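Local coordinates for protein cysteine desulfurase (Thermococcus onnurineus, PDB 5B89) that probably takes sulfur from L-cysteine with the help of pyridoxal 5'-phosphate, passing it to a carrier and releasing L-alanine, at residues D57-K62 against P289-A294; G118-R123 against G174-A179; H226-A231 against E251-T256. All coordinates share one frame; numbering follows the deposited sequence.

How the interactions relate
Interaction 1 belongs to the dimer interface near the cofactor site, whereas interactions 2 and 3 lie where parallel strands of the seven-stranded large-domain sheet begin, with interaction 1 at least about 14 Å from either by nearest atoms. Interactions 1 and 3 are buried and interaction 2 only partly so, which its chemistry reflects: a lysine chain alongside apolar groups, with two waters at its polar end. Interaction 1 sets two tyrosines against a helix start; interaction 3 sets a phenylalanine between another ring and a carboxylate. Segments 118-123 and 251-256 touch directly, Ile120 CG2 lying 3.8 Å from Thr256 CG2, and both pack against strand 206-210.

Interaction 1: D57-K62 against P289-A294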
ATOM      1  N   ASP B  57      -3.184   7.757 -15.171  1.00 12.58           N
ATOM      2  CA  ASP B  57      -2.463   7.521 -16.418  1.00 13.37           C
ATOM      3  C   ASP B  57      -1.571   8.731 -16.717  1.00 15.07           C
ATOM      4  O   ASP B  57      -0.531   8.589 -17.271  1.00 14.86           O
ATOM      5  CB  ASP B  57      -3.458   7.428 -17.584  1.00 17.62           C
ATOM      6  CG  ASP B  57      -4.204   6.107 -17.699  1.00 24.39           C
ATOM      7  OD1 ASP B  57      -3.920   5.175 -17.074  1.00 19.35           O
ATOM      8  OD2 ASP B  57      -5.130   6.103 -18.516  1.00 30.59           O
ATOM      9  N   GLU B  58      -2.019   9.921 -16.350  1.00 13.31           N
ATOM     10  CA  GLU B  58      -1.247  11.115 -16.563  1.00 13.32           C
ATOM     11  C   GLU B  58       0.036  11.095 -15.735  1.00 13.90           C
ATOM     12  O   GLU B  58       1.052  11.448 -16.210  1.00 14.32           O
ATOM     13  CB  GLU B  58      -2.081  12.382 -16.315  1.00 15.21           C
ATOM     14  CG  GLU B  58      -1.387  13.633 -16.765  1.00 18.83           C
ATOM     15  CD  GLU B  58      -2.014  14.932 -16.274  1.00 26.09           C
ATOM     16  OE1 GLU B  58      -1.819  15.929 -16.971  1.00 30.24           O
ATOM     17  OE2 GLU B  58      -2.640  14.993 -15.230  1.00 22.70           O
ATOM     18  N   TYR B  59      -0.078  10.657 -14.500  1.00 11.78           N
ATOM     19  CA  TYR B  59       1.102  10.541 -13.682  1.00 11.97           C
ATOM     20  C   TYR B  59       2.083   9.529 -14.321  1.00 12.80           C
ATOM     21  O   TYR B  59       3.213   9.794 -14.467  1.00 12.79           O
ATOM     22  CB  TYR B  59       0.779  10.054 -12.239  1.00 12.35           C
ATOM     23  CG  TYR B  59       2.003   9.582 -11.443  1.00 11.36           C
ATOM     24  CD1 TYR B  59       2.978  10.432 -11.095  1.00 11.02           C
ATOM     25  CD2 TYR B  59       2.163   8.270 -11.085  1.00 11.64           C
ATOM     26  CE1 TYR B  59       4.078  10.029 -10.416  1.00 11.50           C
ATOM     27  CE2 TYR B  59       3.264   7.844 -10.386  1.00 10.65           C
ATOM     28  CZ  TYR B  59       4.218   8.720 -10.042  1.00 10.24           C
ATOM     29  OH  TYR B  59       5.315   8.320  -9.376  1.00 11.09           O
ATOM     30  N   TYR B  60       1.577   8.356 -14.626  1.00 11.89           N
ATOM     31  CA  TYR B  60       2.424   7.302 -15.127  1.00 12.34           C
ATOM     32  C   TYR B  60       3.064   7.605 -16.448  1.00 14.09           C
ATOM     33  O   TYR B  60       4.165   7.178 -16.664  1.00 14.99           O
ATOM     34  CB  TYR B  60       1.710   5.935 -15.191  1.00 11.66           C
ATOM     35  CG  TYR B  60       1.570   5.332 -13.832  1.00 11.37           C
ATOM     36  CD1 TYR B  60       2.650   4.924 -13.165  1.00 12.58           C
ATOM     37  CD2 TYR B  60       0.370   5.274 -13.207  1.00 12.29           C
ATOM     38  CE1 TYR B  60       2.545   4.432 -11.899  1.00 14.89           C
ATOM     39  CE2 TYR B  60       0.255   4.747 -11.926  1.00 13.24           C
ATOM     40  CZ  TYR B  60       1.380   4.362 -11.287  1.00 14.11           C
ATOM     41  OH  TYR B  60       1.373   3.890 -10.066  1.00 18.16           O
ATOM     42  N   LEU B  61       2.372   8.312 -17.322  1.00 14.00           N
ATOM     43  CA  LEU B  61       2.914   8.576 -18.648  1.00 14.90           C
ATOM     44  C   LEU B  61       3.495   9.956 -18.915  1.00 16.46           C
ATOM     45  O   LEU B  61       4.277  10.104 -19.797  1.00 16.69           O
ATOM     46  CB  LEU B  61       1.869   8.236 -19.708  1.00 16.85           C
ATOM     47  CG  LEU B  61       1.442   6.788 -19.732  1.00 19.28           C
ATOM     48  CD1 LEU B  61       0.293   6.613 -20.671  1.00 23.15           C
ATOM     49  CD2 LEU B  61       2.579   5.858 -20.100  1.00 19.07           C
ATOM     50  N   LYS B  62       3.114  10.940 -18.111  1.00 15.01           N
ATOM     51  CA  LYS B  62       3.558  12.302 -18.298  1.00 16.28           C
ATOM     52  C   LYS B  62       4.409  12.963 -17.236  1.00 15.04           C
ATOM     53  O   LYS B  62       5.115  13.864 -17.542  1.00 15.81           O
ATOM     54  CB  LYS B  62       2.378  13.227 -18.664  1.00 19.48           C
ATOM     55  CG  LYS B  62       1.617  12.831 -19.914  1.00 24.65           C
ATOM     56  CD  LYS B  62       0.669  13.952 -20.329  1.00 34.15           C
ATOM     57  CE  LYS B  62      -0.433  13.509 -21.261  1.00 38.50           C
ATOM     58  NZ  LYS B  62      -0.039  12.305 -22.014  1.00 46.72           N
ATOM     59  N   PRO B 289       5.705   6.434  -1.234  1.00 11.62           N
ATOM     60  CA  PRO B 289       4.274   6.270  -1.202  1.00 11.53           C
ATOM     61  C   PRO B 289       3.627   5.745  -2.397  1.00 11.52           C
ATOM     62  O   PRO B 289       4.285   5.729  -3.459  1.00 10.91           O
ATOM     63  CB  PRO B 289       3.732   7.648  -0.828  1.00 13.50           C
ATOM     64  CG  PRO B 289       4.921   8.513  -0.852  1.00 16.67           C
ATOM     65  CD  PRO B 289       6.142   7.822  -1.290  1.00 13.14           C
ATOM     66  N   ASN B 290       2.336   5.380  -2.342  1.00 10.17           N
ATOM     67  CA  ASN B 290       1.634   5.099  -3.536  1.00 10.18           C
ATOM     68  C   ASN B 290       1.216   6.388  -4.211  1.00  9.63           C
ATOM     69  O   ASN B 290       0.065   6.855  -4.095  1.00 10.24           O
ATOM     70  CB  ASN B 290       0.415   4.264  -3.272  1.00  9.97           C
ATOM     71  CG  ASN B 290      -0.240   3.802  -4.479  1.00  9.95           C
ATOM     72  OD1 ASN B 290       0.141   4.139  -5.587  1.00 10.66           O
ATOM     73  ND2 ASN B 290      -1.337   2.972  -4.338  1.00 11.14           N
ATOM     74  N   ILE B 291       2.191   6.984  -4.925  1.00  9.56           N
ATOM     75  CA  ILE B 291       1.998   8.298  -5.521  1.00  9.33           C
ATOM     76  C   ILE B 291       0.845   8.268  -6.506  1.00  9.96           C
ATOM     77  O   ILE B 291      -0.083   9.107  -6.519  1.00  9.74           O
ATOM     78  CB  ILE B 291       3.289   8.749  -6.204  1.00 11.26           C
ATOM     79  CG1 ILE B 291       4.368   8.798  -5.181  1.00 11.38           C
ATOM     80  CG2 ILE B 291       3.088  10.085  -6.935  1.00 10.89           C
ATOM     81  CD1 ILE B 291       5.752   8.720  -5.804  1.00 12.34           C
ATOM     82  N   GLY B 292       0.782   7.279  -7.406  1.00  9.57           N
ATOM     83  CA  GLY B 292      -0.273   7.156  -8.351  1.00  9.64           C
ATOM     84  C   GLY B 292      -1.627   6.994  -7.710  1.00  9.10           C
ATOM     85  O   GLY B 292      -2.602   7.508  -8.200  1.00 11.17           O
ATOM     86  N   GLY B 293      -1.604   6.191  -6.645  1.00  8.98           N
ATOM     87  CA  GLY B 293      -2.878   5.958  -5.972  1.00  9.92           C
ATOM     88  C   GLY B 293      -3.390   7.176  -5.214  1.00  9.55           C
ATOM     89  O   GLY B 293      -4.585   7.413  -5.230  1.00  9.59           O
ATOM     90  N   ALA B 294      -2.527   7.945  -4.598  1.00  9.98           N
ATOM     91  CA  ALA B 294      -2.958   9.220  -3.944  1.00  9.81           C
ATOM     92  C   ALA B 294      -3.503  10.161  -4.968  1.00  9.65           C
ATOM     93  O   ALA B 294      -4.554  10.821  -4.784  1.00  9.33           O
ATOM     94  CB  ALA B 294      -1.806   9.836  -3.233  1.00 10.51           C
TER
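Tyr59 and Ile291 meet where helix 50-62 packs against the first turn of helix 291-307, a helix-to-helix contact at the dimer interface of this class-V aminotransferase fold. The backbones are closest at Tyr59 and Gly292, whose CA atoms are 6.5 Å apart. CB of Tyr59 points toward the opposing helix, and CG, placed anti to the backbone N (chi1 166°), carries the ring on across the gap. Along one side of the Tyr59 ring CD2 reaches Gly292 CA at 3.8 Å, and CE2 follows beside Gly292 N. On the other side CE1 turns to Ile291 CG2, and Tyr59 CZ comes within 3.6 Å of the same methyl, Ile291 CG2. Ile291 CG2 sits over one face of the Tyr59 ring, 3.9 Å from its centroid and 28° off the normal, a CH-pi contact. At the tip, Tyr59 OH lies 3.6 Å from Ile291 CD1, while its hydrogen bonds go to Ala65 O and Arg64 NH2, which limit the swing of the phenol. The Tyr59 and Ile291 side chains cross at about a right angle.

Tyr60 comes in next to it: CD2 of Tyr59 stands over the centre of the Tyr60 ring, and Tyr60 OH ends 4.0 Å from Gly292 CA. A side chain on Gly292 would run into this hydroxyl, which is hydrogen-bonded to Thr242 N of the second subunit. Thr242 OG1 of that subunit also bonds to Gly292 N and Asn290 OD1, tying the helix start to its partner chain close to Thr288, which contacts a pyridoxal 5'-phosphate that is not bound to its own chain. Asn290 is the N-cap of helix 291-307: Asn290 OD1 accepts from Gly293 N at 2.9 Å, with the donor well above the carbonyl plane.

Interaction 2: G118-R123 against G174-A179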
ATOM      1  N   GLY B 118      -0.229   1.288  21.312  1.00 15.82           N
ATOM      2  CA  GLY B 118      -0.118   0.204  22.267  1.00 16.39           C
ATOM      3  C   GLY B 118       0.564   0.582  23.551  1.00 17.70           C
ATOM      4  O   GLY B 118       0.174   0.158  24.597  1.00 21.12           O
ATOM      5  N   HIS B 119       1.568   1.396  23.416  1.00 16.30           N
ATOM      6  CA  HIS B 119       2.398   1.832  24.604  1.00 17.06           C
ATOM      7  C   HIS B 119       1.610   2.622  25.607  1.00 21.33           C
ATOM      8  O   HIS B 119       2.040   2.670  26.773  1.00 23.04           O
ATOM      9  CB  HIS B 119       3.627   2.623  24.095  1.00 18.26           C
ATOM     10  CG  HIS B 119       3.288   3.943  23.505  1.00 19.18           C
ATOM     11  ND1 HIS B 119       3.301   5.151  24.161  1.00 22.31           N
ATOM     12  CD2 HIS B 119       2.845   4.223  22.255  1.00 18.69           C
ATOM     13  CE1 HIS B 119       2.926   6.115  23.343  1.00 22.47           C
ATOM     14  NE2 HIS B 119       2.633   5.564  22.183  1.00 26.44           N
ATOM     15  N   ILE B 120       0.438   3.206  25.280  1.00 18.09           N
ATOM     16  CA  ILE B 120      -0.286   4.026  26.239  1.00 18.13           C
ATOM     17  C   ILE B 120      -1.072   3.186  27.249  1.00 17.76           C
ATOM     18  O   ILE B 120      -1.525   3.733  28.249  1.00 18.69           O
ATOM     19  CB  ILE B 120      -1.246   5.038  25.590  1.00 19.38           C
ATOM     20  CG1 ILE B 120      -2.538   4.414  25.019  1.00 21.12           C
ATOM     21  CG2 ILE B 120      -0.536   5.821  24.519  1.00 22.34           C
ATOM     22  CD1 ILE B 120      -3.605   5.441  24.584  1.00 22.74           C
ATOM     23  N   PHE B 121      -1.318   1.947  26.954  1.00 17.65           N
ATOM     24  CA  PHE B 121      -2.163   1.124  27.767  1.00 20.07           C
ATOM     25  C   PHE B 121      -1.475   0.465  28.952  1.00 20.54           C
ATOM     26  O   PHE B 121      -0.353   0.117  28.868  1.00 19.97           O
ATOM     27  CB  PHE B 121      -2.805   0.022  26.902  1.00 21.49           C
ATOM     28  CG  PHE B 121      -3.751   0.540  25.854  1.00 19.89           C
ATOM     29  CD1 PHE B 121      -5.061   0.770  26.141  1.00 19.41           C
ATOM     30  CD2 PHE B 121      -3.312   0.777  24.584  1.00 22.85           C
ATOM     31  CE1 PHE B 121      -5.924   1.246  25.199  1.00 21.13           C
ATOM     32  CE2 PHE B 121      -4.164   1.275  23.637  1.00 22.08           C
ATOM     33  CZ  PHE B 121      -5.467   1.526  23.961  1.00 20.87           C
ATOM     34  N   LYS B 122      -2.237   0.305  30.025  1.00 22.31           N
ATOM     35  CA  LYS B 122      -1.796  -0.340  31.240  1.00 25.79           C
ATOM     36  C   LYS B 122      -2.693  -1.546  31.446  1.00 25.62           C
ATOM     37  O   LYS B 122      -3.819  -1.508  31.084  1.00 21.45           O
ATOM     38  CB  LYS B 122      -1.981   0.629  32.418  1.00 29.22           C
ATOM     39  CG  LYS B 122      -1.945   0.025  33.785  1.00 40.48           C
ATOM     40  CD  LYS B 122      -2.067   1.078  34.877  1.00 45.23           C
ATOM     41  CE  LYS B 122      -1.407   0.540  36.131  1.00 54.43           C
ATOM     42  NZ  LYS B 122      -1.169   1.454  37.272  1.00 58.72           N
ATOM     43  N   ARG B 123      -2.183  -2.605  32.048  1.00 22.33           N
ATOM     44  CA  ARG B 123      -2.997  -3.783  32.356  1.00 22.18           C
ATOM     45  C   ARG B 123      -4.299  -3.340  33.037  1.00 22.56           C
ATOM     46  O   ARG B 123      -4.273  -2.520  33.906  1.00 26.57           O
ATOM     47  CB  ARG B 123      -2.220  -4.743  33.267  1.00 27.47           C
ATOM     48  CG  ARG B 123      -2.962  -5.991  33.696  1.00 30.90           C
ATOM     49  CD  ARG B 123      -2.060  -7.070  34.273  1.00 35.89           C
ATOM     50  NE  ARG B 123      -1.310  -7.755  33.254  1.00 39.69           N
ATOM     51  CZ  ARG B 123      -1.757  -8.796  32.559  1.00 49.52           C
ATOM     52  NH1 ARG B 123      -2.939  -9.330  32.814  1.00 48.24           N
ATOM     53  NH2 ARG B 123      -1.006  -9.325  31.622  1.00 52.56           N
ATOM     54  N   GLY B 174     -14.726   5.753  31.759  1.00 21.89           N
ATOM     55  CA  GLY B 174     -13.561   4.983  32.157  1.00 22.02           C
ATOM     56  C   GLY B 174     -12.814   4.260  31.043  1.00 23.46           C
ATOM     57  O   GLY B 174     -11.872   3.564  31.327  1.00 23.69           O
ATOM     58  N   ALA B 175     -13.293   4.380  29.777  1.00 19.61           N
ATOM     59  CA  ALA B 175     -12.562   3.705  28.734  1.00 16.78           C
ATOM     60  C   ALA B 175     -11.306   4.519  28.316  1.00 15.87           C
ATOM     61  O   ALA B 175     -11.396   5.723  28.251  1.00 16.12           O
ATOM     62  CB  ALA B 175     -13.483   3.584  27.516  1.00 17.71           C
ATOM     63  N   LYS B 176     -10.227   3.820  27.951  1.00 17.02           N
ATOM     64  CA  LYS B 176      -9.065   4.466  27.428  1.00 16.83           C
ATOM     65  C   LYS B 176      -9.242   4.840  25.933  1.00 15.42           C
ATOM     66  O   LYS B 176      -8.739   5.891  25.484  1.00 16.39           O
ATOM     67  CB  LYS B 176      -7.850   3.578  27.632  1.00 18.45           C
ATOM     68  CG  LYS B 176      -6.498   4.145  27.194  1.00 23.42           C
ATOM     69  CD  LYS B 176      -6.015   4.952  28.349  1.00 27.65           C
ATOM     70  CE  LYS B 176      -4.625   5.464  28.079  1.00 30.39           C
ATOM     71  NZ  LYS B 176      -4.253   6.219  29.318  1.00 37.13           N
ATOM     72  N   LEU B 177      -9.935   3.953  25.236  1.00 15.18           N
ATOM     73  CA  LEU B 177     -10.076   4.108  23.760  1.00 14.53           C
ATOM     74  C   LEU B 177     -11.417   3.453  23.400  1.00 14.41           C
ATOM     75  O   LEU B 177     -11.785   2.414  23.922  1.00 14.73           O
ATOM     76  CB  LEU B 177      -8.895   3.466  23.080  1.00 14.34           C
ATOM     77  CG  LEU B 177      -8.867   3.608  21.510  1.00 14.50           C
ATOM     78  CD1 LEU B 177      -7.427   3.754  21.004  1.00 15.87           C
ATOM     79  CD2 LEU B 177      -9.555   2.464  20.819  1.00 15.14           C
ATOM     80  N   VAL B 178     -12.037   4.097  22.429  1.00 14.64           N
ATOM     81  CA  VAL B 178     -13.344   3.682  21.856  1.00 13.54           C
ATOM     82  C   VAL B 178     -13.098   3.601  20.331  1.00 13.04           C
ATOM     83  O   VAL B 178     -12.659   4.645  19.758  1.00 13.07           O
ATOM     84  CB  VAL B 178     -14.413   4.634  22.171  1.00 13.66           C
ATOM     85  CG1 VAL B 178     -15.739   4.259  21.518  1.00 15.66           C
ATOM     86  CG2 VAL B 178     -14.689   4.786  23.686  1.00 14.92           C
ATOM     87  N   ALA B 179     -13.436   2.474  19.733  1.00 13.55           N
ATOM     88  CA  ALA B 179     -13.325   2.299  18.301  1.00 13.17           C
ATOM     89  C   ALA B 179     -14.663   1.878  17.733  1.00 12.87           C
ATOM     90  O   ALA B 179     -15.201   0.905  18.133  1.00 16.54           O
ATOM     91  CB  ALA B 179     -12.276   1.269  17.971  1.00 16.29           C
TER
HETATM   92  O   HOH W   1      -3.298   3.930  30.965  1.00 34.98           O
HETATM   93  O   HOH W   2      -1.251   6.514  29.015  1.00 36.09           O
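Phe121 and Lys176 mark the closest backbone approach, 7.7 Å between their CA atoms, where the loop that leaves helix 106-117 passes the residues leading into strand 177-181. Gly118 to Ile120 keep helical backbone angles without the regular bonds, and the chain then turns extended at Phe121. No direct hydrogen bond joins the two segments, and side chains fill the space between them.

Lys176 does most of the touching. Its chain bends at chi2 (85°), which lays Lys176 CG 3.6 Å from Phe121 CE1 and carries CE on to the isoleucine. There Lys176 CE lies 3.6 Å from Ile120 CD1 and equally near Ile120 O, so the aliphatic part of the lysine runs past both an apolar branch and a carbonyl. Two waters join the ammonium to that carbonyl: each accepts from Lys176 NZ at 3.0 Å and donates to Ile120 O. Next along the strand, the rim of the Phe121 ring points at Leu177, with Phe121 CZ 4.0 Å from Leu177 CB near the ring plane. Ile120 CG1 packs over one face of the same ring, toward its rim. Phe121 also touches Leu144 of helix 139-148 and Ile127.

Leu177 reaches Ile206 and Val208 on the neighbouring parallel strand, and the contact thus lies at the N-terminal end of parallel strands in the helix-covered, mainly parallel sheet of the large domain in fold-type I pyridoxal-phosphate enzymes.

Interaction 3: H226-A231 against E251-T256; sequences HADFLA and EEFFDT
Asp228 and Phe253, whose CA atoms stand 7.9 Å apart, bring the residues entering strand 229-233 against a 3-10 turn that begins at Glu251, just beyond strand 245-249. Those two strands are antiparallel neighbours in the large-domain sheet of the class-V aminotransferase fold, so the contact folds the chain leaving one strand back over the start of the other.

Phe253 carries it. Its CB points toward segment 226-231, and the ring enters between Asp228 and Phe229. Phe229 CE1 lies over one face of the Phe253 ring, 4.0 Å above the plane and offset toward the rim, while Phe229 CZ touches Phe253 CB at 3.9 Å. The Phe229 and Phe253 rings lie 5.2 Å apart by centroid with their planes at 54°, an oblique pairing. Having CG of Phe229 anti to its carbonyl carbon (chi1 -63°) brings the end of that ring up to the turn, where it also meets Phe257 and Val113 and Leu117 of helix 106-117.

Replacing Phe253 with an alanine would probably open a gap beside the Phe229 ring and leave the Asp228 carboxylate without its aromatic neighbour.

Asp228 is held independently of that ring: OD2 accepts from Phe207 N, and OD1 makes a salt bridge to Arg250 NH2. The same nitrogen, Arg250 NH2, also pairs with Glu252 OE2, so one guanidinium serves two carboxylates whose nearest oxygens remain 5.5 Å apart, Asp228 OD1 to Glu252 OE2, and would probably ease their repulsion. The carboxylate plane is turned 55° from the Phe253 ring, and Asp228 OD1 meets the ring at its edge, 3.4 Å from Phe253 CE2.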
ATOM      1  N   HIS B 226     -15.972  14.257  16.137  1.00 13.77           N
ATOM      2  CA  HIS B 226     -15.061  14.248  17.283  1.00 14.27           C
ATOM      3  C   HIS B 226     -14.006  13.196  17.256  1.00 13.59           C
ATOM      4  O   HIS B 226     -13.527  12.648  18.206  1.00 13.73           O
ATOM      5  CB  HIS B 226     -15.798  14.150  18.646  1.00 16.01           C
ATOM      6  CG  HIS B 226     -16.946  15.104  18.788  1.00 17.08           C
ATOM      7  ND1 HIS B 226     -18.288  14.796  18.594  1.00 21.84           N
ATOM      8  CD2 HIS B 226     -16.875  16.437  18.978  1.00 19.87           C
ATOM      9  CE1 HIS B 226     -18.996  15.915  18.749  1.00 21.06           C
ATOM     10  NE2 HIS B 226     -18.163  16.915  18.990  1.00 26.24           N
ATOM     11  N   ALA B 227     -13.551  12.909  16.014  1.00 11.91           N
ATOM     12  CA  ALA B 227     -12.533  11.890  15.806  1.00 11.56           C
ATOM     13  C   ALA B 227     -11.109  12.317  16.231  1.00 10.32           C
ATOM     14  O   ALA B 227     -10.694  13.390  15.941  1.00 12.31           O
ATOM     15  CB  ALA B 227     -12.514  11.485  14.286  1.00 13.02           C
ATOM     16  N   ASP B 228     -10.450  11.389  16.890  1.00 11.87           N
ATOM     17  CA  ASP B 228      -9.023  11.474  17.138  1.00 11.35           C
ATOM     18  C   ASP B 228      -8.212  10.714  16.043  1.00 12.38           C
ATOM     19  O   ASP B 228      -7.130  11.162  15.661  1.00 13.05           O
ATOM     20  CB  ASP B 228      -8.671  10.929  18.492  1.00 12.04           C
ATOM     21  CG  ASP B 228      -9.327  11.809  19.636  1.00 13.03           C
ATOM     22  OD1 ASP B 228      -9.238  13.030  19.555  1.00 15.03           O
ATOM     23  OD2 ASP B 228      -9.890  11.123  20.503  1.00 14.93           O
ATOM     24  N   PHE B 229      -8.757   9.591  15.595  1.00 11.08           N
ATOM     25  CA  PHE B 229      -8.184   8.819  14.462  1.00 10.67           C
ATOM     26  C   PHE B 229      -9.346   8.452  13.635  1.00 11.27           C
ATOM     27  O   PHE B 229     -10.441   8.119  14.118  1.00 11.12           O
ATOM     28  CB  PHE B 229      -7.456   7.610  14.955  1.00 11.64           C
ATOM     29  CG  PHE B 229      -6.271   7.932  15.815  1.00 10.70           C
ATOM     30  CD1 PHE B 229      -6.426   8.162  17.138  1.00 11.07           C
ATOM     31  CD2 PHE B 229      -4.993   7.941  15.287  1.00 11.75           C
ATOM     32  CE1 PHE B 229      -5.310   8.465  17.917  1.00 13.48           C
ATOM     33  CE2 PHE B 229      -3.874   8.283  16.047  1.00 11.72           C
ATOM     34  CZ  PHE B 229      -4.046   8.512  17.345  1.00 12.32           C
ATOM     35  N   LEU B 230      -9.091   8.411  12.308  1.00  9.73           N
ATOM     36  CA  LEU B 230     -10.151   8.030  11.338  1.00  9.49           C
ATOM     37  C   LEU B 230      -9.536   7.349  10.159  1.00  9.98           C
ATOM     38  O   LEU B 230      -8.489   7.815   9.721  1.00 11.39           O
ATOM     39  CB  LEU B 230     -11.013   9.164  10.959  1.00 10.64           C
ATOM     40  CG  LEU B 230     -12.204   8.870  10.039  1.00 10.87           C
ATOM     41  CD1 LEU B 230     -13.346   9.758  10.329  1.00 12.47           C
ATOM     42  CD2 LEU B 230     -11.795   9.030   8.602  1.00 12.84           C
ATOM     43  N   ALA B 231     -10.140   6.252   9.718  1.00 10.09           N
ATOM     44  CA  ALA B 231      -9.533   5.451   8.586  1.00  9.09           C
ATOM     45  C   ALA B 231     -10.590   5.309   7.499  1.00 10.44           C
ATOM     46  O   ALA B 231     -11.779   5.169   7.780  1.00 10.60           O
ATOM     47  CB  ALA B 231      -9.188   4.071   9.111  1.00 10.67           C
ATOM     48  N   GLU B 251      -3.829  16.284  15.452  1.00 11.95           N
ATOM     49  CA  GLU B 251      -2.536  16.834  15.819  1.00 13.67           C
ATOM     50  C   GLU B 251      -2.154  16.742  17.279  1.00 14.53           C
ATOM     51  O   GLU B 251      -0.991  16.626  17.642  1.00 14.99           O
ATOM     52  CB  GLU B 251      -2.410  18.277  15.308  1.00 18.12           C
ATOM     53  CG  GLU B 251      -3.297  19.282  15.914  1.00 19.60           C
ATOM     54  CD  GLU B 251      -3.128  20.711  15.348  1.00 26.03           C
ATOM     55  OE1 GLU B 251      -2.113  20.979  14.699  1.00 29.34           O
ATOM     56  OE2 GLU B 251      -4.058  21.487  15.552  1.00 36.77           O
ATOM     57  N   GLU B 252      -3.181  16.761  18.150  1.00 14.89           N
ATOM     58  CA  GLU B 252      -2.890  16.537  19.495  1.00 17.10           C
ATOM     59  C   GLU B 252      -2.211  15.248  19.861  1.00 16.90           C
ATOM     60  O   GLU B 252      -1.584  15.100  20.936  1.00 19.56           O
ATOM     61  CB  GLU B 252      -4.109  16.795  20.343  1.00 26.60           C
ATOM     62  CG  GLU B 252      -4.822  15.621  20.877  1.00 36.69           C
ATOM     63  CD  GLU B 252      -5.641  15.990  22.134  1.00 53.66           C
ATOM     64  OE1 GLU B 252      -5.596  15.254  23.173  1.00 67.08           O
ATOM     65  OE2 GLU B 252      -6.348  17.030  22.077  1.00 61.35           O
ATOM     66  N   PHE B 253      -2.229  14.191  18.985  1.00 13.65           N
ATOM     67  CA  PHE B 253      -1.529  12.978  19.170  1.00 14.36           C
ATOM     68  C   PHE B 253      -0.195  12.844  18.506  1.00 14.22           C
ATOM     69  O   PHE B 253       0.434  11.803  18.650  1.00 16.07           O
ATOM     70  CB  PHE B 253      -2.464  11.801  18.681  1.00 15.19           C
ATOM     71  CG  PHE B 253      -3.688  11.712  19.536  1.00 14.54           C
ATOM     72  CD1 PHE B 253      -3.695  10.945  20.714  1.00 16.67           C
ATOM     73  CD2 PHE B 253      -4.780  12.480  19.214  1.00 16.32           C
ATOM     74  CE1 PHE B 253      -4.850  10.943  21.522  1.00 18.92           C
ATOM     75  CE2 PHE B 253      -5.874  12.473  20.046  1.00 19.00           C
ATOM     76  CZ  PHE B 253      -5.887  11.718  21.159  1.00 18.24           C
ATOM     77  N   PHE B 254       0.309  13.921  17.887  1.00 15.28           N
ATOM     78  CA  PHE B 254       1.657  13.790  17.246  1.00 14.81           C
ATOM     79  C   PHE B 254       2.743  13.457  18.277  1.00 19.77           C
ATOM     80  O   PHE B 254       3.696  12.827  17.898  1.00 23.53           O
ATOM     81  CB  PHE B 254       1.974  15.047  16.504  1.00 14.65           C
ATOM     82  CG  PHE B 254       1.129  15.351  15.307  1.00 13.55           C
ATOM     83  CD1 PHE B 254       0.252  14.404  14.679  1.00 14.65           C
ATOM     84  CD2 PHE B 254       1.183  16.581  14.659  1.00 14.71           C
ATOM     85  CE1 PHE B 254      -0.388  14.743  13.510  1.00 13.99           C
ATOM     86  CE2 PHE B 254       0.501  16.901  13.519  1.00 14.26           C
ATOM     87  CZ  PHE B 254      -0.305  15.926  12.925  1.00 13.48           C
ATOM     88  N   ASP B 255       2.620  13.873  19.549  1.00 20.64           N
ATOM     89  CA  ASP B 255       3.686  13.582  20.588  1.00 27.57           C
ATOM     90  C   ASP B 255       3.440  12.270  21.325  1.00 30.38           C
ATOM     91  O   ASP B 255       4.128  11.962  22.261  1.00 32.97           O
ATOM     92  CB  ASP B 255       3.720  14.737  21.657  1.00 30.11           C
ATOM     93  CG  ASP B 255       4.324  16.034  21.118  1.00 39.34           C
ATOM     94  OD1 ASP B 255       5.060  15.980  20.111  1.00 34.24           O
ATOM     95  OD2 ASP B 255       4.032  17.117  21.689  1.00 43.89           O
ATOM     96  N   THR B 256       2.412  11.513  20.969  1.00 20.04           N
ATOM     97  CA  THR B 256       1.957  10.327  21.702  1.00 22.22           C
ATOM     98  C   THR B 256       2.114   9.107  20.717  1.00 19.06           C
ATOM     99  O   THR B 256       2.580   8.073  21.045  1.00 24.20           O
ATOM    100  CB  THR B 256       0.444  10.429  22.087  1.00 25.87           C
ATOM    101  OG1 THR B 256       0.268  11.528  22.969  1.00 32.88           O
ATOM    102  CG2 THR B 256      -0.093   9.121  22.770  1.00 27.67           C
TER